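Local coordinates for competence damage-inducible protein A (Enterobacter cloacae subsp. cloacae, PDB 5VU3) that is of unknown function but belongs to the CinA (competence-damaged protein) family, whose relatives include nicotinamide mononucleotide deamidases, an activity not established here, at residues 14-25 and 158-169. Sequence-based numbering, arbitrary orientation. Where two conformers were deposited one is given.
With ACT (acetate ion), chain I.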
loop_
_atom_site.group_PDB
_atom_site.type_symbol
_atom_site.label_atom_id
_atom_site.label_comp_id
_atom_site.label_asym_id
_atom_site.label_seq_id
_atom_site.Cartn_x
_atom_site.Cartn_y
_atom_site.Cartn_z
ATOM N N VAL A 14 13.864 8.535 -5.891
ATOM C CA VAL A 14 13.283 7.459 -5.089
ATOM C C VAL A 14 13.797 6.104 -5.563
ATOM O O VAL A 14 14.143 5.235 -4.751
ATOM C CB VAL A 14 11.742 7.548 -5.126
ATOM C CG1 VAL A 14 11.101 6.238 -4.666
ATOM C CG2 VAL A 14 11.268 8.695 -4.267
ATOM N N ALA A 15 13.906 5.916 -6.883
ATOM C CA ALA A 15 14.405 4.649 -7.417
ATOM C C ALA A 15 15.859 4.409 -7.028
ATOM O O ALA A 15 16.249 3.277 -6.717
ATOM C CB ALA A 15 14.252 4.616 -8.940
ATOM N N GLU A 16 16.683 5.458 -7.051
ATOM C CA GLU A 16 18.054 5.317 -6.574
ATOM C C GLU A 16 18.085 4.948 -5.095
ATOM O O GLU A 16 18.918 4.137 -4.660
ATOM C CB GLU A 16 18.817 6.618 -6.808
ATOM C CG GLU A 16 19.257 6.859 -8.246
ATOM C CD GLU A 16 19.999 8.173 -8.395
ATOM O OE1 GLU A 16 21.229 8.137 -8.608
ATOM O OE2 GLU A 16 19.345 9.239 -8.286
ATOM N N LEU A 17 17.193 5.548 -4.309
ATOM C CA LEU A 17 17.144 5.293 -2.870
ATOM C C LEU A 17 16.693 3.867 -2.571
ATOM O O LEU A 17 17.236 3.211 -1.676
ATOM C CB LEU A 17 16.208 6.300 -2.200
ATOM C CG LEU A 17 16.689 7.743 -2.082
ATOM C CD1 LEU A 17 15.568 8.631 -1.513
ATOM C CD2 LEU A 17 17.931 7.816 -1.194
ATOM N N THR A 18 15.672 3.378 -3.283
ATOM C CA THR A 18 15.216 2.019 -3.003
ATOM C C THR A 18 16.248 0.989 -3.453
ATOM O O THR A 18 16.376 -0.076 -2.831
ATOM C CB THR A 18 13.850 1.753 -3.648
ATOM O OG1 THR A 18 13.934 1.870 -5.076
ATOM C CG2 THR A 18 12.796 2.725 -3.101
ATOM N N LYS A 19 17.017 1.295 -4.498
ATOM C CA LYS A 19 18.139 0.427 -4.849
ATOM C C LYS A 19 19.199 0.429 -3.753
ATOM O O LYS A 19 19.697 -0.634 -3.352
ATOM C CB LYS A 19 18.741 0.860 -6.185
ATOM C CG LYS A 19 19.875 -0.022 -6.664
ATOM C CD LYS A 19 20.331 0.416 -8.048
ATOM C CE LYS A 19 21.376 -0.522 -8.619
ATOM N NZ LYS A 19 21.858 -0.019 -9.935
ATOM N N LYS A 20 19.552 1.616 -3.248
ATOM C CA LYS A 20 20.504 1.701 -2.142
ATOM C C LYS A 20 19.987 0.950 -0.920
ATOM O O LYS A 20 20.728 0.206 -0.267
ATOM C CB LYS A 20 20.762 3.164 -1.781
ATOM C CG LYS A 20 21.864 3.859 -2.558
ATOM C CD LYS A 20 21.658 5.369 -2.518
ATOM C CE LYS A 20 22.973 6.130 -2.470
ATOM N NZ LYS A 20 23.390 6.411 -1.066
ATOM N N LEU A 21 18.711 1.158 -0.589
ATOM C CA LEU A 21 18.124 0.539 0.593
ATOM C C LEU A 21 18.071 -0.978 0.455
ATOM O O LEU A 21 18.384 -1.706 1.405
ATOM C CB LEU A 21 16.726 1.123 0.824
ATOM C CG LEU A 21 15.903 0.599 1.998
ATOM C CD1 LEU A 21 16.623 0.881 3.307
ATOM C CD2 LEU A 21 14.515 1.255 1.990
ATOM N N ALA A 22 17.676 -1.468 -0.724
ATOM C CA ALA A 22 17.711 -2.900 -1.002
ATOM C C ALA A 22 19.083 -3.495 -0.706
ATOM O O ALA A 22 19.192 -4.559 -0.085
ATOM C CB ALA A 22 17.333 -3.152 -2.464
ATOM N N SER A 23 20.146 -2.821 -1.153
ATOM C CA SER A 23 21.497 -3.320 -0.916
ATOM C C SER A 23 21.792 -3.425 0.575
ATOM O O SER A 23 22.286 -4.457 1.051
ATOM C CB SER A 23 22.522 -2.414 -1.598
ATOM O OG SER A 23 22.695 -2.769 -2.956
ATOM N N ARG A 24 21.506 -2.357 1.330
ATOM C CA ARG A 24 21.808 -2.360 2.761
ATOM C C ARG A 24 21.032 -3.450 3.484
ATOM O O ARG A 24 21.587 -4.187 4.308
ATOM C CB ARG A 24 21.488 -1.004 3.388
ATOM C CG ARG A 24 21.966 0.209 2.624
ATOM C CD ARG A 24 23.373 0.609 3.017
ATOM N NE ARG A 24 23.703 1.963 2.573
ATOM C CZ ARG A 24 23.851 2.323 1.301
ATOM N NH1 ARG A 24 23.693 1.434 0.325
ATOM N NH2 ARG A 24 24.158 3.577 1.001
ATOM N N LEU A 25 19.732 -3.551 3.203
ATOM C CA LEU A 25 18.901 -4.508 3.922
ATOM C C LEU A 25 19.284 -5.940 3.578
ATOM O O LEU A 25 19.429 -6.784 4.474
ATOM C CB LEU A 25 17.429 -4.251 3.612
ATOM C CG LEU A 25 16.875 -2.952 4.196
ATOM C CD1 LEU A 25 15.475 -2.686 3.679
ATOM C CD2 LEU A 25 16.900 -2.997 5.715
ATOM N N HIS A 158 9.962 10.272 -0.394
ATOM C CA HIS A 158 11.387 10.439 -0.601
ATOM C C HIS A 158 12.115 10.637 0.706
ATOM O O HIS A 158 13.091 10.038 0.952
ATOM C CB HIS A 158 11.669 11.585 -1.572
ATOM C CG HIS A 158 13.122 11.866 -1.825
ATOM N ND1 HIS A 158 13.913 12.545 -0.944
ATOM C CD2 HIS A 158 13.914 11.562 -2.872
ATOM C CE1 HIS A 158 15.123 12.659 -1.440
ATOM N NE2 HIS A 158 15.152 12.059 -2.605
ATOM N N TYR A 159 11.576 11.497 1.537
ATOM C CA TYR A 159 12.219 11.799 2.812
ATOM C C TYR A 159 12.311 10.558 3.700
ATOM O O TYR A 159 13.357 10.305 4.309
ATOM C CB TYR A 159 11.465 12.935 3.514
ATOM C CG TYR A 159 11.921 13.231 4.928
ATOM C CD1 TYR A 159 12.927 14.161 5.180
ATOM C CD2 TYR A 159 11.323 12.602 6.015
ATOM C CE1 TYR A 159 13.340 14.437 6.477
ATOM C CE2 TYR A 159 11.725 12.873 7.308
ATOM C CZ TYR A 159 12.732 13.785 7.535
ATOM O OH TYR A 159 13.120 14.040 8.829
ATOM N N SER A 160 11.239 9.758 3.771
ATOM C CA SER A 160 11.277 8.567 4.622
ATOM C C SER A 160 12.364 7.606 4.167
ATOM O O SER A 160 13.059 7.003 4.996
ATOM C CB SER A 160 9.915 7.863 4.638
ATOM O OG SER A 160 9.626 7.226 3.398
ATOM N N LEU A 161 12.544 7.474 2.849
ATOM C CA LEU A 161 13.539 6.550 2.318
ATOM C C LEU A 161 14.952 7.088 2.495
ATOM O O LEU A 161 15.870 6.333 2.841
ATOM C CB LEU A 161 13.254 6.287 0.836
ATOM C CG LEU A 161 11.969 5.488 0.577
ATOM C CD1 LEU A 161 11.512 5.659 -0.880
ATOM C CD2 LEU A 161 12.200 4.015 0.906
ATOM N N ALA A 162 15.155 8.383 2.226
ATOM C CA ALA A 162 16.492 8.962 2.325
ATOM C C ALA A 162 17.017 8.884 3.750
ATOM O O ALA A 162 18.194 8.572 3.977
ATOM C CB ALA A 162 16.473 10.414 1.846
ATOM N N GLU A 163 16.152 9.165 4.723
ATOM C CA GLU A 163 16.557 9.075 6.118
ATOM C C GLU A 163 16.919 7.649 6.505
ATOM O O GLU A 163 17.918 7.426 7.195
ATOM C CB GLU A 163 15.439 9.616 7.007
ATOM C CG GLU A 163 15.256 11.116 6.874
ATOM C CD GLU A 163 16.588 11.847 6.898
ATOM O OE1 GLU A 163 17.125 12.035 8.010
ATOM O OE2 GLU A 163 17.098 12.221 5.814
ATOM N N LEU A 164 16.110 6.671 6.087
ATOM C CA LEU A 164 16.409 5.284 6.433
ATOM C C LEU A 164 17.733 4.841 5.830
ATOM O O LEU A 164 18.520 4.148 6.487
ATOM C CB LEU A 164 15.286 4.354 5.971
ATOM C CG LEU A 164 15.492 2.894 6.404
ATOM C CD1 LEU A 164 15.717 2.808 7.920
ATOM C CD2 LEU A 164 14.320 1.993 5.986
ATOM N N VAL A 165 17.993 5.218 4.575
ATOM C CA VAL A 165 19.263 4.861 3.943
ATOM C C VAL A 165 20.427 5.380 4.776
ATOM O O VAL A 165 21.389 4.656 5.061
ATOM C CB VAL A 165 19.317 5.396 2.499
ATOM C CG1 VAL A 165 20.748 5.349 1.976
ATOM C CG2 VAL A 165 18.404 4.572 1.603
ATOM N N THR A 166 20.348 6.646 5.188
ATOM C CA THR A 166 21.392 7.227 6.024
ATOM C C THR A 166 21.542 6.465 7.332
ATOM O O THR A 166 22.663 6.164 7.758
ATOM C CB THR A 166 21.078 8.695 6.302
ATOM O OG1 THR A 166 21.039 9.413 5.063
ATOM C CG2 THR A 166 22.146 9.305 7.206
ATOM N N LYS A 167 20.420 6.139 7.980
ATOM C CA LYS A 167 20.476 5.440 9.259
ATOM C C LYS A 167 21.103 4.060 9.136
ATOM O O LYS A 167 21.641 3.548 10.125
ATOM C CB LYS A 167 19.072 5.327 9.854
ATOM C CG LYS A 167 18.527 6.652 10.386
ATOM C CD LYS A 167 17.020 6.595 10.567
ATOM C CE LYS A 167 16.507 7.763 11.392
ATOM N NZ LYS A 167 17.113 9.062 10.998
ATOM N N LEU A 168 21.060 3.451 7.952
ATOM C CA LEU A 168 21.636 2.129 7.740
ATOM C C LEU A 168 23.013 2.166 7.086
ATOM O O LEU A 168 23.574 1.104 6.801
ATOM C CB LEU A 168 20.690 1.263 6.900
ATOM C CG LEU A 168 19.302 0.955 7.468
ATOM C CD1 LEU A 168 18.426 0.361 6.383
ATOM C CD2 LEU A 168 19.401 -0.006 8.651
ATOM N N SER A 169 23.573 3.347 6.845
ATOM C CA SER A 169 24.903 3.478 6.266
ATOM C C SER A 169 25.919 3.744 7.370
ATOM O O SER A 169 25.630 4.458 8.335
ATOM C CB SER A 169 24.943 4.603 5.229
ATOM O OG SER A 169 24.084 4.327 4.131
HETATM C C ACT I . 25.968 2.534 -3.053
HETATM O O ACT I . 25.674 2.942 -1.896
HETATM O OXT ACT I . 26.637 1.516 -3.382
HETATM C CH3 ACT I . 25.430 3.416 -4.224
#
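Leu17, Leu161 and Val165 interlock as knobs into holes where the first and last helices of the chain pack in the same general direction, the axes of segments 14-25 and 158-167 approaching to 9.5 Å at an angle of 33°. Leu17 fits among His158, Leu161, Ala162 and Val165, and its CD1 lies over one face of the His158 imidazole, 3.8 Å from the ring centroid, a CH-pi contact offset toward the rim. His158 NE2 is hydrogen-bonded to Ile12 O, which probably helps hold the ring's orientation. In return, Leu161 enters the hole formed by Val14, Thr18, Leu17 and Leu21, and Val165 sits among Leu17, Lys20, Leu21 and Arg24. In this alpha/beta fold of the CinA family, helix 149-167 rests on the mixed sheet through Leu164, which touches Val106 and Ile108, while helix 14-28 packs against helix 149-167 and both reach helix 42-49. A chi1 of 179° turns the Leu21 branch away from its own nitrogen and in among Leu161, Leu164 and Leu168: CD1 meets Leu168 CD1 at 3.6 Å, CD2 touches Leu161 CD2 at 3.8 Å, and Leu164 CD2 borders both methyls. Beyond this apolar seam, Arg24 grips Ser169 side-on. Its NE donates to Ser169 OG at 2.9 Å and its NH2 to the same oxygen at 3.2 Å, both in the guanidinium plane. That hydroxyl spends its own proton on Val165 O, 2.9 Å from OG, while an acetate, probably from the crystallisation liquor, is held weakly by Arg24 NH1 and NH2.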